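Local atomic coordinates of pleckstrin homology domain-containing family A member 8 (Homo sapiens, PDB entry 5KDI), a protein that binds simple glycosphingolipids in its glycolipid transfer protein (GLTP) domain and probably moves them between membranes. Residues Leu104-Gly109 with Thr123-Ala128; Asn127-Thr132 with Gly143-Ala148. The protein carries 2 engineered substitutions. All blocks are in the same frame, centred on the assembly; numbering follows the deposited sequence. Where two conformers were deposited one is given.

Both contacts lie in the middle of the chain, in an all-helical GLTP fold, and tie together three successive helices. Interaction 1 comes first: Leu104-Gly109 on helix 93-115 meets Thr123-Ala128 on helix 121-131, closing the short connection between them. Interaction 2 then pairs Asn127-Thr132, near the C-terminal part of helix 121-131, with Gly143-Ala148 on helix 139-150. The two loops follow in series, overlapping at Asn127 and Ala128, and neither nests inside the other. Their centres are about 8 Å apart, and Phe106 CE1 lies 3.6 Å from Tyr129 N. Interaction 1 touches both tails of the bound glycosylceramide, 6S8, and interaction 2 its sphingoid chain.

Interaction 1. Residues Leu104-Gly109 with Thr123-Ala128; sequences LKFLKG and TALNNA. With 6S8 ((~{Z})-~{N}-[(~{E},2~{S},3~{R})-1-[(2~{R},3~{R},4~{S},5~{R},6~{R})-6-(hydroxymethyl)-3,4,5-tris(oxidanyl)oxan-2-yl]oxy-3-oxidanyl-octadec-4-en-2-yl]octadec-9-enamide), chain C.
The wall of the hydrophobic lipid tunnel of the GLTP fold is built here from two helices, joined where Phe106 reaches over to Leu125 and Ala128. The local axes approach to 8.9 Å and run at 136° to each other, a steeply inclined, broadly antiparallel pair. The backbones come closest at Gly109, whose CA is 4.8 Å from the CA of Ala128. Having no side chain, Gly109 lets the methyl of Ala128 rest on its main chain, with CB 3.6 Å from Gly109 C.

Phe106 takes part in both apolar side-chain pairs, with Leu125 and with Ala128. Its CG stands anti to the backbone N (chi1 171°), which swings the ring out from its own helix toward the partner. The ring meets helix 121-131 with its edge: CE1 points at Leu125 O, 3.4 Å away and in the ring plane, and Ala128 C also lies at the edge. Ala128 CB, by contrast, stands off the plane, 3.9 Å from Phe106 CD1. At the ring tip, CZ touches Leu125 CD2 at 3.7 Å, where the two side chains pass at a slant. The CD2-CE2 side turns to the lipid, and CD2 is 3.6 Å from CAJ, one carbon of the cis double bond of the acyl chain. CE2 touches CAJ as well and also nears C12 of the sphingoid chain, so one ring touches both tails. Leu125 CD2 adds a second touch on the sphingoid chain, and Leu107 CB packs by CAI at 3.9 Å.

Around this pair, Phe110 of helix 93-115 packs against Ala124, Leu125 and Ala128. Leu107 also rests on Tyr185 of helix 172-202, while Phe106 and Leu125 reach Phe145 and Leu149 of helix 139-150, respectively.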
loop_
_atom_site.group_PDB
_atom_site.type_symbol
_atom_site.label_atom_id
_atom_site.label_comp_id
_atom_site.label_asym_id
_atom_site.label_seq_id
_atom_site.Cartn_x
_atom_site.Cartn_y
_atom_site.Cartn_z
ATOM N N LEU A 104 2.269 -2.645 0.110
ATOM C CA LEU A 104 1.635 -2.244 -1.163
ATOM C C LEU A 104 1.715 -3.382 -2.194
ATOM O O LEU A 104 0.783 -3.531 -3.015
ATOM C CB LEU A 104 2.268 -0.973 -1.687
ATOM C CG LEU A 104 2.012 0.334 -0.903
ATOM C CD1 LEU A 104 2.795 1.456 -1.555
ATOM C CD2 LEU A 104 0.548 0.666 -0.876
ATOM N N LYS A 105 2.826 -4.150 -2.202
ATOM C CA LYS A 105 2.909 -5.283 -3.153
ATOM C C LYS A 105 1.739 -6.281 -2.862
ATOM O O LYS A 105 1.123 -6.812 -3.785
ATOM C CB LYS A 105 4.231 -6.024 -3.103
ATOM C CG LYS A 105 5.393 -5.227 -3.622
ATOM C CD LYS A 105 5.712 -5.485 -5.092
ATOM C CE LYS A 105 7.039 -4.845 -5.576
ATOM N NZ LYS A 105 8.114 -5.698 -5.060
ATOM N N PHE A 106 1.460 -6.536 -1.577
ATOM C CA PHE A 106 0.322 -7.338 -1.151
ATOM C C PHE A 106 -1.022 -6.746 -1.634
ATOM O O PHE A 106 -1.843 -7.439 -2.285
ATOM C CB PHE A 106 0.335 -7.588 0.347
ATOM C CG PHE A 106 -0.925 -8.226 0.880
ATOM C CD1 PHE A 106 -1.285 -9.511 0.546
ATOM C CD2 PHE A 106 -1.772 -7.518 1.667
ATOM C CE1 PHE A 106 -2.461 -10.100 1.053
ATOM C CE2 PHE A 106 -2.916 -8.089 2.169
ATOM C CZ PHE A 106 -3.279 -9.372 1.850
ATOM N N LEU A 107 -1.224 -5.442 -1.381
ATOM C CA LEU A 107 -2.426 -4.769 -1.826
ATOM C C LEU A 107 -2.613 -4.898 -3.365
ATOM O O LEU A 107 -3.704 -5.178 -3.851
ATOM C CB LEU A 107 -2.322 -3.263 -1.413
ATOM C CG LEU A 107 -3.468 -2.400 -1.942
ATOM C CD1 LEU A 107 -4.846 -2.834 -1.365
ATOM C CD2 LEU A 107 -3.116 -0.957 -1.616
ATOM N N LYS A 108 -1.530 -4.675 -4.104
ATOM C CA LYS A 108 -1.546 -4.757 -5.565
ATOM C C LYS A 108 -1.990 -6.185 -5.986
ATOM O O LYS A 108 -2.832 -6.358 -6.865
ATOM C CB LYS A 108 -0.222 -4.366 -6.183
ATOM C CG LYS A 108 -0.237 -4.092 -7.646
ATOM C CD LYS A 108 1.038 -3.607 -8.230
ATOM C CE LYS A 108 2.031 -4.711 -8.356
ATOM N NZ LYS A 108 1.734 -5.551 -9.576
ATOM N N GLY A 109 -1.402 -7.212 -5.323
ATOM C CA GLY A 109 -1.717 -8.601 -5.654
ATOM C C GLY A 109 -3.186 -8.900 -5.401
ATOM O O GLY A 109 -3.847 -9.548 -6.199
ATOM N N THR A 123 -10.072 -16.047 -0.967
ATOM C CA THR A 123 -9.187 -16.630 -2.002
ATOM C C THR A 123 -8.209 -15.566 -2.542
ATOM O O THR A 123 -7.007 -15.810 -2.672
ATOM C CB THR A 123 -9.980 -17.318 -3.127
ATOM O OG1 THR A 123 -10.773 -18.393 -2.569
ATOM C CG2 THR A 123 -9.032 -17.876 -4.247
ATOM N N ALA A 124 -8.760 -14.390 -2.873
ATOM C CA ALA A 124 -7.991 -13.295 -3.391
ATOM C C ALA A 124 -6.860 -12.878 -2.413
ATOM O O ALA A 124 -5.680 -12.698 -2.807
ATOM C CB ALA A 124 -8.899 -12.097 -3.758
ATOM N N LEU A 125 -7.212 -12.701 -1.139
ATOM C CA LEU A 125 -6.277 -12.306 -0.085
ATOM C C LEU A 125 -5.223 -13.351 0.132
ATOM O O LEU A 125 -4.020 -13.037 0.166
ATOM C CB LEU A 125 -7.004 -12.060 1.208
ATOM C CG LEU A 125 -7.857 -10.792 1.337
ATOM C CD1 LEU A 125 -8.799 -10.917 2.549
ATOM C CD2 LEU A 125 -6.980 -9.514 1.383
ATOM N N ASN A 126 -5.620 -14.614 0.190
ATOM C CA ASN A 126 -4.691 -15.648 0.503
ATOM C C ASN A 126 -3.737 -15.889 -0.685
ATOM O O ASN A 126 -2.551 -16.099 -0.497
ATOM C CB ASN A 126 -5.425 -16.948 0.859
ATOM C CG ASN A 126 -4.514 -17.922 1.521
ATOM O OD1 ASN A 126 -3.780 -17.564 2.425
ATOM N ND2 ASN A 126 -4.519 -19.169 1.026
ATOM N N ASN A 127 -4.251 -15.815 -1.907
ATOM C CA ASN A 127 -3.377 -15.949 -3.083
ATOM C C ASN A 127 -2.315 -14.854 -3.087
ATOM O O ASN A 127 -1.081 -15.110 -3.264
ATOM C CB ASN A 127 -4.217 -15.850 -4.335
ATOM C CG ASN A 127 -4.973 -17.185 -4.672
ATOM O OD1 ASN A 127 -4.820 -18.226 -3.999
ATOM N ND2 ASN A 127 -5.768 -17.151 -5.765
ATOM N N ALA A 128 -2.764 -13.621 -2.836
ATOM C CA ALA A 128 -1.832 -12.476 -2.843
ATOM C C ALA A 128 -0.814 -12.615 -1.692
ATOM O O ALA A 128 0.400 -12.353 -1.902
ATOM C CB ALA A 128 -2.611 -11.184 -2.736
HETATM C C1 6S8 C . 6.205 -5.831 10.431
HETATM C C2 6S8 C . 4.882 -6.401 9.972
HETATM N N2 6S8 C . 4.327 -5.528 8.948
HETATM C C3 6S8 C . 3.906 -6.492 11.180
HETATM O O3 6S8 C . 4.554 -7.308 12.179
HETATM C C4 6S8 C . 2.618 -7.090 10.748
HETATM C C5 6S8 C . 1.474 -6.411 10.860
HETATM C C6 6S8 C . 0.109 -6.910 10.477
HETATM C C7 6S8 C . 0.006 -8.260 9.814
HETATM C C8 6S8 C . -1.423 -8.660 10.051
HETATM C C9 6S8 C . -1.832 -9.530 8.919
HETATM C C10 6S8 C . -2.149 -8.664 7.729
HETATM C C11 6S8 C . -3.635 -8.789 7.346
HETATM C C12 6S8 C . -3.785 -8.466 5.870
HETATM C C13 6S8 C . -4.847 -7.434 5.519
HETATM C C14 6S8 C . -6.283 -7.931 5.541
HETATM C C15 6S8 C . -7.139 -7.231 4.474
HETATM C C16 6S8 C . -8.480 -6.659 4.897
HETATM C C17 6S8 C . -9.749 -7.094 4.147
HETATM C C18 6S8 C . -9.866 -6.666 2.692
HETATM C C1A 6S8 C . 7.206 -3.673 10.790
HETATM O O1A 6S8 C . 6.078 -4.507 10.946
HETATM C C2A 6S8 C . 6.777 -2.232 10.820
HETATM O O2A 6S8 C . 5.885 -2.004 9.712
HETATM C C3A 6S8 C . 7.974 -1.284 10.849
HETATM O O3A 6S8 C . 7.519 0.037 11.032
HETATM C C4A 6S8 C . 8.923 -1.701 11.957
HETATM O O4A 6S8 C . 8.407 -1.341 13.236
HETATM O O5A 6S8 C . 10.284 -5.061 12.951
HETATM C C5M 6S8 C . 9.253 -3.177 11.837
HETATM C C6A 6S8 C . 10.166 -3.623 12.950
HETATM O O6A 6S8 C . 8.040 -3.932 11.898
HETATM C CAA 6S8 C . 3.983 -5.954 7.742
HETATM O OAA 6S8 C . 4.178 -7.089 7.315
HETATM C CAB 6S8 C . 3.374 -4.895 6.873
HETATM C CAC 6S8 C . 1.894 -5.088 7.316
HETATM C CAD 6S8 C . 1.055 -5.266 6.127
HETATM C CAE 6S8 C . 0.101 -4.106 6.121
HETATM C CAF 6S8 C . -0.758 -4.302 4.881
HETATM C CAG 6S8 C . -0.853 -2.993 4.076
HETATM C CAH 6S8 C . -2.260 -2.806 3.495
HETATM C CAI 6S8 C . -2.444 -3.860 2.444
HETATM C CAJ 6S8 C . -3.589 -4.517 2.240
HETATM C CAK 6S8 C . -4.862 -4.283 2.989
HETATM C CAL 6S8 C . -5.876 -4.836 1.980
HETATM C CAM 6S8 C . -7.287 -4.314 2.155
HETATM C CAN 6S8 C . -7.311 -2.819 2.034
HETATM C CAO 6S8 C . -8.659 -2.372 1.517
HETATM C CAP 6S8 C . -8.686 -2.222 0.021
HETATM C CAQ 6S8 C . -9.239 -0.896 -0.390
HETATM C CAR 6S8 C . -8.510 -0.478 -1.604
#

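Interaction 2. Residues Asn127-Thr132 with Gly143-Ala148; sequences NAYGKT and GVFALA. With 6S8 ((~{Z})-~{N}-[(~{E},2~{S},3~{R})-1-[(2~{R},3~{R},4~{S},5~{R},6~{R})-6-(hydroxymethyl)-3,4,5-tris(oxidanyl)oxan-2-yl]oxy-3-oxidanyl-octadec-4-en-2-yl]octadec-9-enamide), chain C.
Ala128 O takes a hydrogen bond of 2.7 Å from Thr132 OG1 and a weak one from Lys131 N, so two donors meet it near the C-terminal part of helix 121-131 of the GLTP fold. The hydroxyl sits above the carbonyl plane, 47° out of it, folding the threonine side chain back onto the preceding turn.

Across to helix 139-150, the contact is a face-to-face stack of Tyr129 on Phe145: the planes are 5° from parallel and the centroids 3.7 Å apart. Both rings project with CG anti to the backbone N (chi1 -176° for Tyr129), and the side chains run past each other in opposite directions. Tyr129 CB therefore lies 3.5 Å from Phe145 CZ, while Phe145 CB sits over the tyrosine face in a CH-pi contact, 4.2 Å from its centroid.

The phenol oxygen of Tyr129 is hydrogen-bonded to His137 ND1, and His137 NE2 binds 6S8, which makes the tyrosine a second-shell support for that ligand contact. Phe145 also lines the lipid tunnel: Val144 CG1 touches the sphingoid chain at C8, and Ala148 CB and Phe145 CD1 share 6S8 C11, the latter at 3.7 Å.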
loop_
_atom_site.group_PDB
_atom_site.type_symbol
_atom_site.label_atom_id
_atom_site.label_comp_id
_atom_site.label_asym_id
_atom_site.label_seq_id
_atom_site.Cartn_x
_atom_site.Cartn_y
_atom_site.Cartn_z
ATOM N N ASN A 127 -4.251 -15.815 -1.907
ATOM C CA ASN A 127 -3.377 -15.949 -3.083
ATOM C C ASN A 127 -2.315 -14.854 -3.087
ATOM O O ASN A 127 -1.081 -15.110 -3.264
ATOM C CB ASN A 127 -4.217 -15.850 -4.335
ATOM C CG ASN A 127 -4.973 -17.185 -4.672
ATOM O OD1 ASN A 127 -4.820 -18.226 -3.999
ATOM N ND2 ASN A 127 -5.768 -17.151 -5.765
ATOM N N ALA A 128 -2.764 -13.621 -2.836
ATOM C CA ALA A 128 -1.832 -12.476 -2.843
ATOM C C ALA A 128 -0.814 -12.615 -1.692
ATOM O O ALA A 128 0.400 -12.353 -1.902
ATOM C CB ALA A 128 -2.611 -11.184 -2.736
ATOM N N TYR A 129 -1.299 -13.077 -0.526
ATOM C CA TYR A 129 -0.414 -13.204 0.645
ATOM C C TYR A 129 0.797 -14.124 0.414
ATOM O O TYR A 129 1.992 -13.765 0.668
ATOM C CB TYR A 129 -1.231 -13.704 1.852
ATOM C CG TYR A 129 -0.418 -13.772 3.110
ATOM C CD1 TYR A 129 -0.138 -14.982 3.699
ATOM C CD2 TYR A 129 -0.028 -12.624 3.780
ATOM C CE1 TYR A 129 0.592 -15.041 4.885
ATOM C CE2 TYR A 129 0.721 -12.679 4.940
ATOM C CZ TYR A 129 0.991 -13.895 5.521
ATOM O OH TYR A 129 1.700 -13.951 6.700
ATOM N N GLY A 130 0.494 -15.279 -0.134
ATOM C CA GLY A 130 1.450 -16.302 -0.455
ATOM C C GLY A 130 2.567 -15.796 -1.354
ATOM O O GLY A 130 3.737 -16.164 -1.199
ATOM N N LYS A 131 2.199 -14.948 -2.306
ATOM C CA LYS A 131 3.155 -14.411 -3.271
ATOM C C LYS A 131 3.933 -13.190 -2.804
ATOM O O LYS A 131 4.866 -12.783 -3.456
ATOM C CB LYS A 131 2.406 -14.021 -4.575
ATOM C CG LYS A 131 1.744 -15.213 -5.255
ATOM C CD LYS A 131 0.755 -14.778 -6.320
ATOM C CE LYS A 131 0.119 -15.996 -6.970
ATOM N NZ LYS A 131 -0.680 -15.613 -8.151
ATOM N N THR A 132 3.505 -12.579 -1.712
ATOM C CA THR A 132 4.061 -11.278 -1.285
ATOM C C THR A 132 4.573 -11.344 0.164
ATOM O O THR A 132 5.770 -11.611 0.421
ATOM C CB THR A 132 3.020 -10.119 -1.543
ATOM O OG1 THR A 132 1.795 -10.335 -0.793
ATOM C CG2 THR A 132 2.702 -9.999 -2.949
ATOM N N GLY A 143 0.010 -16.522 11.673
ATOM C CA GLY A 143 -1.213 -16.810 12.442
ATOM C C GLY A 143 -2.169 -15.617 12.548
ATOM O O GLY A 143 -3.371 -15.798 12.495
ATOM N N VAL A 144 -1.616 -14.418 12.700
ATOM C CA VAL A 144 -2.409 -13.177 12.696
ATOM C C VAL A 144 -3.042 -12.941 11.335
ATOM O O VAL A 144 -4.204 -12.596 11.238
ATOM C CB VAL A 144 -1.548 -11.979 13.146
ATOM C CG1 VAL A 144 -2.282 -10.602 12.972
ATOM C CG2 VAL A 144 -1.139 -12.210 14.600
ATOM N N PHE A 145 -2.309 -13.209 10.282
ATOM C CA PHE A 145 -2.892 -13.110 8.949
ATOM C C PHE A 145 -4.037 -14.099 8.840
ATOM O O PHE A 145 -5.110 -13.787 8.294
ATOM C CB PHE A 145 -1.905 -13.402 7.849
ATOM C CG PHE A 145 -2.559 -13.376 6.480
ATOM C CD1 PHE A 145 -2.979 -12.172 5.925
ATOM C CD2 PHE A 145 -2.898 -14.579 5.824
ATOM C CE1 PHE A 145 -3.657 -12.192 4.700
ATOM C CE2 PHE A 145 -3.530 -14.571 4.612
ATOM C CZ PHE A 145 -3.920 -13.390 4.078
ATOM N N ALA A 146 -3.822 -15.306 9.303
ATOM C CA ALA A 146 -4.876 -16.320 9.188
ATOM C C ALA A 146 -6.168 -15.906 9.955
ATOM O O ALA A 146 -7.282 -16.144 9.484
ATOM C CB ALA A 146 -4.376 -17.683 9.693
ATOM N N LEU A 147 -6.000 -15.192 11.058
ATOM C CA LEU A 147 -7.121 -14.608 11.808
ATOM C C LEU A 147 -7.844 -13.545 11.003
ATOM O O LEU A 147 -9.063 -13.573 10.892
ATOM C CB LEU A 147 -6.713 -14.038 13.206
ATOM C CG LEU A 147 -6.243 -14.984 14.320
ATOM C CD1 LEU A 147 -5.568 -14.248 15.528
ATOM C CD2 LEU A 147 -7.435 -15.792 14.872
ATOM N N ALA A 148 -7.088 -12.658 10.386
ATOM C CA ALA A 148 -7.617 -11.586 9.596
ATOM C C ALA A 148 -8.431 -12.182 8.425
ATOM O O ALA A 148 -9.526 -11.717 8.125
ATOM C CB ALA A 148 -6.487 -10.684 9.058
HETATM C C1 6S8 C . 6.205 -5.831 10.431
HETATM C C2 6S8 C . 4.882 -6.401 9.972
HETATM N N2 6S8 C . 4.327 -5.528 8.948
HETATM C C3 6S8 C . 3.906 -6.492 11.180
HETATM O O3 6S8 C . 4.554 -7.308 12.179
HETATM C C4 6S8 C . 2.618 -7.090 10.748
HETATM C C5 6S8 C . 1.474 -6.411 10.860
HETATM C C6 6S8 C . 0.109 -6.910 10.477
HETATM C C7 6S8 C . 0.006 -8.260 9.814
HETATM C C8 6S8 C . -1.423 -8.660 10.051
HETATM C C9 6S8 C . -1.832 -9.530 8.919
HETATM C C10 6S8 C . -2.149 -8.664 7.729
HETATM C C11 6S8 C . -3.635 -8.789 7.346
HETATM C C12 6S8 C . -3.785 -8.466 5.870
HETATM C C13 6S8 C . -4.847 -7.434 5.519
HETATM C C14 6S8 C . -6.283 -7.931 5.541
HETATM C C15 6S8 C . -7.139 -7.231 4.474
HETATM C C16 6S8 C . -8.480 -6.659 4.897
HETATM C C17 6S8 C . -9.749 -7.094 4.147
HETATM C C18 6S8 C . -9.866 -6.666 2.692
HETATM C C1A 6S8 C . 7.206 -3.673 10.790
HETATM O O1A 6S8 C . 6.078 -4.507 10.946
HETATM C C2A 6S8 C . 6.777 -2.232 10.820
HETATM O O2A 6S8 C . 5.885 -2.004 9.712
HETATM C C3A 6S8 C . 7.974 -1.284 10.849
HETATM O O3A 6S8 C . 7.519 0.037 11.032
HETATM C C4A 6S8 C . 8.923 -1.701 11.957
HETATM O O4A 6S8 C . 8.407 -1.341 13.236
HETATM O O5A 6S8 C . 10.284 -5.061 12.951
HETATM C C5M 6S8 C . 9.253 -3.177 11.837
HETATM C C6A 6S8 C . 10.166 -3.623 12.950
HETATM O O6A 6S8 C . 8.040 -3.932 11.898
HETATM C CAA 6S8 C . 3.983 -5.954 7.742
HETATM O OAA 6S8 C . 4.178 -7.089 7.315
HETATM C CAB 6S8 C . 3.374 -4.895 6.873
HETATM C CAC 6S8 C . 1.894 -5.088 7.316
HETATM C CAD 6S8 C . 1.055 -5.266 6.127
HETATM C CAE 6S8 C . 0.101 -4.106 6.121
HETATM C CAF 6S8 C . -0.758 -4.302 4.881
HETATM C CAG 6S8 C . -0.853 -2.993 4.076
HETATM C CAH 6S8 C . -2.260 -2.806 3.495
HETATM C CAI 6S8 C . -2.444 -3.860 2.444
HETATM C CAJ 6S8 C . -3.589 -4.517 2.240
HETATM C CAK 6S8 C . -4.862 -4.283 2.989
HETATM C CAL 6S8 C . -5.876 -4.836 1.980
HETATM C CAM 6S8 C . -7.287 -4.314 2.155
HETATM C CAN 6S8 C . -7.311 -2.819 2.034
HETATM C CAO 6S8 C . -8.659 -2.372 1.517
HETATM C CAP 6S8 C . -8.686 -2.222 0.021
HETATM C CAQ 6S8 C . -9.239 -0.896 -0.390
HETATM C CAR 6S8 C . -8.510 -0.478 -1.604
#